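Local coordinates for protein putative prephenate dehydratase (Streptococcus mutans, PDB 4LUB) that probably catalyses the conversion of prephenate to phenylpyruvate, with loss of carbon dioxide and water, in phenylalanine biosynthesis, at residues L68-A72 / H264-L268; L196-L200 / E236-I240. All blocks are in the same frame, centred on the assembly; numbering follows the deposited sequence.

Overall arrangement
Both contacts are buried, and both involve the four-stranded ACT sheet, their centres about 9 Å apart. Contact 2 lies within it, joining strands 189-199 and 237-244 as antiparallel neighbours. Contact 1 leaves the sheet from the next strand, 264-274, and reaches helix 62-70 of the prephenate dehydratase region, so it ties the two parts of the chain together. The chemistry differs accordingly: contact 2 combines regular backbone bonds with aliphatic and aromatic packing, whereas contact 1 centres on one lysine amino group gripping two carbonyls at a helix end and one in the loop beyond. A probable hydrogen bond from K266 N to A197 O, 2.8 Å, links their strands, and F69 packs on A197.

Contact 1 (L68-A72 / H264-L268); sequences LFHQA and HYKIL
The F69 ring meets the side chain of K266 obliquely, with F69 CD1 4.3 Å from K266 CD. CE1 of the neighbouring H70 lies at the ring's edge, in its plane, while F69 CD2 sits over the rim of one face of the H70 imidazole. The F69 ring also stacks with F238, placing the end of helix 62-70 against the sheet of the ACT domain. That domain has the βαββαβ, ferredoxin-like order, and strand 264-274 is its last strand; K266 projects from it toward the carboxyl end of the helix.

The lysine is stretched out fully. CG is anti to the backbone N (chi1 -175°) and the chain stays extended beyond it, which carries NZ to three main-chain oxygens. K266 NZ donates to L68 O at 2.9 Å, approaching in the carbonyl plane. The bond from K266 NZ to F69 O, 2.8 Å, is less well directed, the donor standing 40° out of that carbonyl's plane. These two oxygens come from the last turn of the helix, whose partial negative charge would be expected to favour a protonated amine.

Beside the lysine, L68 and L268 add a looser apolar contact, L68 CB lying 4.5 Å from L268 CD2. L68 also packs on I38 of helix 34-42. Beyond the helix the chain turns back, bringing A72 O within 2.7 Å of K266 NZ, with the nitrogen almost in line with the C=O bond at 171°.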
loop_
_atom_site.group_PDB
_atom_site.type_symbol
_atom_site.label_atom_id
_atom_site.label_comp_id
_atom_site.label_asym_id
_atom_site.label_seq_id
_atom_site.Cartn_x
_atom_site.Cartn_y
_atom_site.Cartn_z
ATOM N N LEU B 68 -9.292 9.413 7.309
ATOM C CA LEU B 68 -10.332 9.664 6.311
ATOM C C LEU B 68 -11.295 8.503 6.076
ATOM O O LEU B 68 -12.487 8.727 5.871
ATOM C CB LEU B 68 -9.701 10.076 4.975
ATOM C CG LEU B 68 -9.734 11.566 4.593
ATOM C CD1 LEU B 68 -9.689 12.532 5.762
ATOM C CD2 LEU B 68 -8.694 11.889 3.515
ATOM N N PHE B 69 -10.798 7.273 6.087
ATOM C CA PHE B 69 -11.693 6.132 5.940
ATOM C C PHE B 69 -12.502 5.831 7.196
ATOM O O PHE B 69 -13.725 5.803 7.139
ATOM C CB PHE B 69 -10.927 4.874 5.528
ATOM C CG PHE B 69 -11.796 3.643 5.440
ATOM C CD1 PHE B 69 -12.621 3.442 4.351
ATOM C CD2 PHE B 69 -11.763 2.675 6.429
ATOM C CE1 PHE B 69 -13.421 2.314 4.256
ATOM C CE2 PHE B 69 -12.552 1.536 6.339
ATOM C CZ PHE B 69 -13.383 1.361 5.255
ATOM N N HIS B 70 -11.818 5.605 8.318
ATOM C CA HIS B 70 -12.463 5.137 9.549
ATOM C C HIS B 70 -13.350 6.167 10.231
ATOM O O HIS B 70 -14.418 5.837 10.743
ATOM C CB HIS B 70 -11.403 4.675 10.555
ATOM C CG HIS B 70 -10.639 3.460 10.124
ATOM N ND1 HIS B 70 -11.231 2.225 9.971
ATOM C CD2 HIS B 70 -9.331 3.293 9.813
ATOM C CE1 HIS B 70 -10.321 1.346 9.589
ATOM N NE2 HIS B 70 -9.160 1.969 9.482
ATOM N N GLN B 71 -12.908 7.415 10.249
ATOM C CA GLN B 71 -13.488 8.384 11.169
ATOM C C GLN B 71 -14.154 9.569 10.492
ATOM O O GLN B 71 -15.225 9.996 10.916
ATOM C CB GLN B 71 -12.423 8.870 12.151
ATOM C CG GLN B 71 -12.253 7.931 13.321
ATOM C CD GLN B 71 -13.529 7.800 14.130
ATOM O OE1 GLN B 71 -14.260 8.775 14.317
ATOM N NE2 GLN B 71 -13.821 6.588 14.585
ATOM N N ALA B 72 -13.521 10.122 9.464
ATOM C CA ALA B 72 -14.030 11.361 8.896
ATOM C C ALA B 72 -15.172 11.171 7.897
ATOM O O ALA B 72 -15.254 10.162 7.197
ATOM C CB ALA B 72 -12.888 12.117 8.238
ATOM N N HIS B 264 -18.729 -2.644 -1.335
ATOM C CA HIS B 264 -19.016 -1.369 -0.695
ATOM C C HIS B 264 -17.862 -0.412 -0.892
ATOM O O HIS B 264 -16.701 -0.816 -0.917
ATOM C CB HIS B 264 -19.274 -1.545 0.804
ATOM C CG HIS B 264 -20.535 -2.286 1.122
ATOM N ND1 HIS B 264 -20.546 -3.497 1.780
ATOM C CD2 HIS B 264 -21.831 -1.973 0.888
ATOM C CE1 HIS B 264 -21.795 -3.902 1.932
ATOM N NE2 HIS B 264 -22.594 -2.995 1.400
ATOM N N TYR B 265 -18.194 0.863 -1.045
ATOM C CA TYR B 265 -17.187 1.878 -1.286
ATOM C C TYR B 265 -17.527 3.126 -0.500
ATOM O O TYR B 265 -18.694 3.407 -0.242
ATOM C CB TYR B 265 -17.056 2.199 -2.782
ATOM C CG TYR B 265 -18.307 2.761 -3.407
ATOM C CD1 TYR B 265 -18.542 4.127 -3.428
ATOM C CD2 TYR B 265 -19.258 1.921 -3.979
ATOM C CE1 TYR B 265 -19.686 4.648 -3.995
ATOM C CE2 TYR B 265 -20.401 2.436 -4.559
ATOM C CZ TYR B 265 -20.613 3.795 -4.561
ATOM O OH TYR B 265 -21.747 4.328 -5.120
ATOM N N LYS B 266 -16.485 3.833 -0.083
ATOM C CA LYS B 266 -16.586 5.198 0.402
ATOM C C LYS B 266 -15.887 6.130 -0.580
ATOM O O LYS B 266 -14.726 5.908 -0.917
ATOM C CB LYS B 266 -15.959 5.317 1.793
ATOM C CG LYS B 266 -16.105 6.668 2.449
ATOM C CD LYS B 266 -15.507 6.612 3.835
ATOM C CE LYS B 266 -15.564 7.955 4.525
ATOM N NZ LYS B 266 -15.189 7.816 5.952
ATOM N N ILE B 267 -16.598 7.145 -1.063
ATOM C CA ILE B 267 -15.971 8.177 -1.883
ATOM C C ILE B 267 -15.124 9.110 -1.030
ATOM O O ILE B 267 -15.651 9.870 -0.216
ATOM C CB ILE B 267 -17.005 9.013 -2.661
ATOM C CG1 ILE B 267 -17.861 8.105 -3.546
ATOM C CG2 ILE B 267 -16.300 10.089 -3.498
ATOM C CD1 ILE B 267 -18.870 8.850 -4.390
ATOM N N LEU B 268 -13.808 9.040 -1.212
ATOM C CA LEU B 268 -12.906 9.889 -0.450
ATOM C C LEU B 268 -12.817 11.276 -1.072
ATOM O O LEU B 268 -12.514 12.244 -0.384
ATOM C CB LEU B 268 -11.507 9.265 -0.372
ATOM C CG LEU B 268 -11.383 7.898 0.298
ATOM C CD1 LEU B 268 -9.929 7.466 0.311
ATOM C CD2 LEU B 268 -11.934 7.945 1.713
#

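Contact 2 (L196-L200 / E236-I240); sequences LALTL and EYFFI
L198 and F239 face each other as a hydrogen-bonded antiparallel pair, exchanging two backbone bonds: L198 N to F239 O and F239 N to L198 O, each 2.9 Å. Both are nearly straight, and both donors lie in the carbonyl plane. F239 O also takes a CA-H contact from A197, with A197 CA at 3.2 Å.

A197 and I240 form the next pair, which is non-hydrogen-bonded. On their face of the sheet A197 CB touches F238 CD1 at 4.0 Å and I240 CD1 at 4.1 Å. The T199 and F238 side chains cross obliquely, T199 CG2 lying 3.8 Å from F238 CB. On the other face the L200 side chain meets the F239 ring at about a right angle, L200 CD1 coming to 3.4 Å from F239 CE2; F239 CG is anti to its carbonyl carbon (chi1 -58°), which swings the ring along the strand toward L200.

Past the last bridge a water spans the opening strands, accepting from L200 N at 2.8 Å and donating to Y237 O at 2.6 Å. The Y237 hydroxyl is hydrogen-bonded to the E54 carboxylate (OE2) of the second subunit, and F239 packs on I225 of that same subunit.

Strand 189-199 lies between strands 237-244 and 264-274, with L198 packing on Y265, while strand 237-244 has strand 222-229 along its far edge; helix 62-70 covers the face of A197 and I240, with F65 packing on I240.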
loop_
_atom_site.group_PDB
_atom_site.type_symbol
_atom_site.label_atom_id
_atom_site.label_comp_id
_atom_site.label_asym_id
_atom_site.label_seq_id
_atom_site.Cartn_x
_atom_site.Cartn_y
_atom_site.Cartn_z
ATOM N N LEU B 196 -11.466 6.278 -4.057
ATOM C CA LEU B 196 -12.439 5.449 -3.382
ATOM C C LEU B 196 -11.753 4.615 -2.318
ATOM O O LEU B 196 -10.588 4.232 -2.472
ATOM C CB LEU B 196 -13.146 4.518 -4.373
ATOM C CG LEU B 196 -14.040 5.117 -5.462
ATOM C CD1 LEU B 196 -14.384 4.043 -6.502
ATOM C CD2 LEU B 196 -15.287 5.806 -4.935
ATOM N N ALA B 197 -12.456 4.360 -1.223
ATOM C CA ALA B 197 -12.037 3.307 -0.316
ATOM C C ALA B 197 -13.015 2.139 -0.439
ATOM O O ALA B 197 -14.202 2.292 -0.149
ATOM C CB ALA B 197 -11.964 3.823 1.121
ATOM N N LEU B 198 -12.529 0.987 -0.895
ATOM C CA LEU B 198 -13.387 -0.185 -1.089
ATOM C C LEU B 198 -13.149 -1.231 -0.021
ATOM O O LEU B 198 -12.009 -1.472 0.384
ATOM C CB LEU B 198 -13.173 -0.853 -2.452
ATOM C CG LEU B 198 -13.164 -0.125 -3.791
ATOM C CD1 LEU B 198 -12.595 -1.066 -4.830
ATOM C CD2 LEU B 198 -14.559 0.274 -4.182
ATOM N N THR B 199 -14.233 -1.853 0.424
ATOM C CA THR B 199 -14.158 -3.093 1.186
ATOM C C THR B 199 -14.872 -4.180 0.392
ATOM O O THR B 199 -15.850 -3.913 -0.309
ATOM C CB THR B 199 -14.770 -2.962 2.578
ATOM O OG1 THR B 199 -16.071 -2.371 2.477
ATOM C CG2 THR B 199 -13.894 -2.076 3.448
ATOM N N LEU B 200 -14.376 -5.405 0.488
ATOM C CA LEU B 200 -14.878 -6.469 -0.354
ATOM C C LEU B 200 -15.820 -7.378 0.446
ATOM O O LEU B 200 -15.789 -7.365 1.672
ATOM C CB LEU B 200 -13.686 -7.249 -0.919
ATOM C CG LEU B 200 -12.793 -6.347 -1.787
ATOM C CD1 LEU B 200 -11.422 -6.959 -1.995
ATOM C CD2 LEU B 200 -13.440 -5.986 -3.114
ATOM N N GLU B 236 -7.461 -8.902 6.397
ATOM C CA GLU B 236 -8.572 -8.029 6.015
ATOM C C GLU B 236 -8.134 -6.582 5.838
ATOM O O GLU B 236 -7.453 -6.005 6.691
ATOM C CB GLU B 236 -9.710 -8.124 7.034
ATOM C CG GLU B 236 -10.279 -9.531 7.155
ATOM C CD GLU B 236 -11.507 -9.585 8.030
ATOM O OE1 GLU B 236 -11.777 -8.590 8.727
ATOM O OE2 GLU B 236 -12.209 -10.619 8.014
ATOM N N TYR B 237 -8.526 -6.005 4.716
ATOM C CA TYR B 237 -8.056 -4.693 4.335
ATOM C C TYR B 237 -9.155 -3.864 3.713
ATOM O O TYR B 237 -10.180 -4.386 3.296
ATOM C CB TYR B 237 -6.933 -4.829 3.308
ATOM C CG TYR B 237 -5.848 -5.816 3.669
ATOM C CD1 TYR B 237 -4.768 -5.432 4.442
ATOM C CD2 TYR B 237 -5.898 -7.128 3.220
ATOM C CE1 TYR B 237 -3.768 -6.323 4.764
ATOM C CE2 TYR B 237 -4.900 -8.030 3.538
ATOM C CZ TYR B 237 -3.836 -7.621 4.311
ATOM O OH TYR B 237 -2.841 -8.508 4.631
ATOM N N PHE B 238 -8.920 -2.566 3.635
ATOM C CA PHE B 238 -9.668 -1.719 2.736
ATOM C C PHE B 238 -8.687 -1.194 1.704
ATOM O O PHE B 238 -7.496 -1.085 1.967
ATOM C CB PHE B 238 -10.441 -0.612 3.459
ATOM C CG PHE B 238 -9.594 0.516 3.970
ATOM C CD1 PHE B 238 -9.361 1.630 3.188
ATOM C CD2 PHE B 238 -9.068 0.481 5.247
ATOM C CE1 PHE B 238 -8.602 2.678 3.662
ATOM C CE2 PHE B 238 -8.307 1.527 5.728
ATOM C CZ PHE B 238 -8.072 2.628 4.933
ATOM N N PHE B 239 -9.189 -0.906 0.519
ATOM C CA PHE B 239 -8.335 -0.499 -0.586
ATOM C C PHE B 239 -8.569 0.936 -1.018
ATOM O O PHE B 239 -9.697 1.338 -1.278
ATOM C CB PHE B 239 -8.536 -1.461 -1.767
ATOM C CG PHE B 239 -8.248 -2.889 -1.417
ATOM C CD1 PHE B 239 -6.959 -3.382 -1.501
ATOM C CD2 PHE B 239 -9.249 -3.723 -0.958
ATOM C CE1 PHE B 239 -6.678 -4.696 -1.160
ATOM C CE2 PHE B 239 -8.975 -5.036 -0.616
ATOM C CZ PHE B 239 -7.690 -5.520 -0.717
ATOM N N ILE B 240 -7.483 1.698 -1.096
ATOM C CA ILE B 240 -7.519 3.032 -1.681
ATOM C C ILE B 240 -7.254 2.935 -3.165
ATOM O O ILE B 240 -6.187 2.509 -3.592
ATOM C CB ILE B 240 -6.476 3.968 -1.068
ATOM C CG1 ILE B 240 -6.564 3.918 0.449
ATOM C CG2 ILE B 240 -6.682 5.391 -1.576
ATOM C CD1 ILE B 240 -7.938 4.305 0.940
HETATM O O HOH W 1 -12.178 -5.693 2.256
#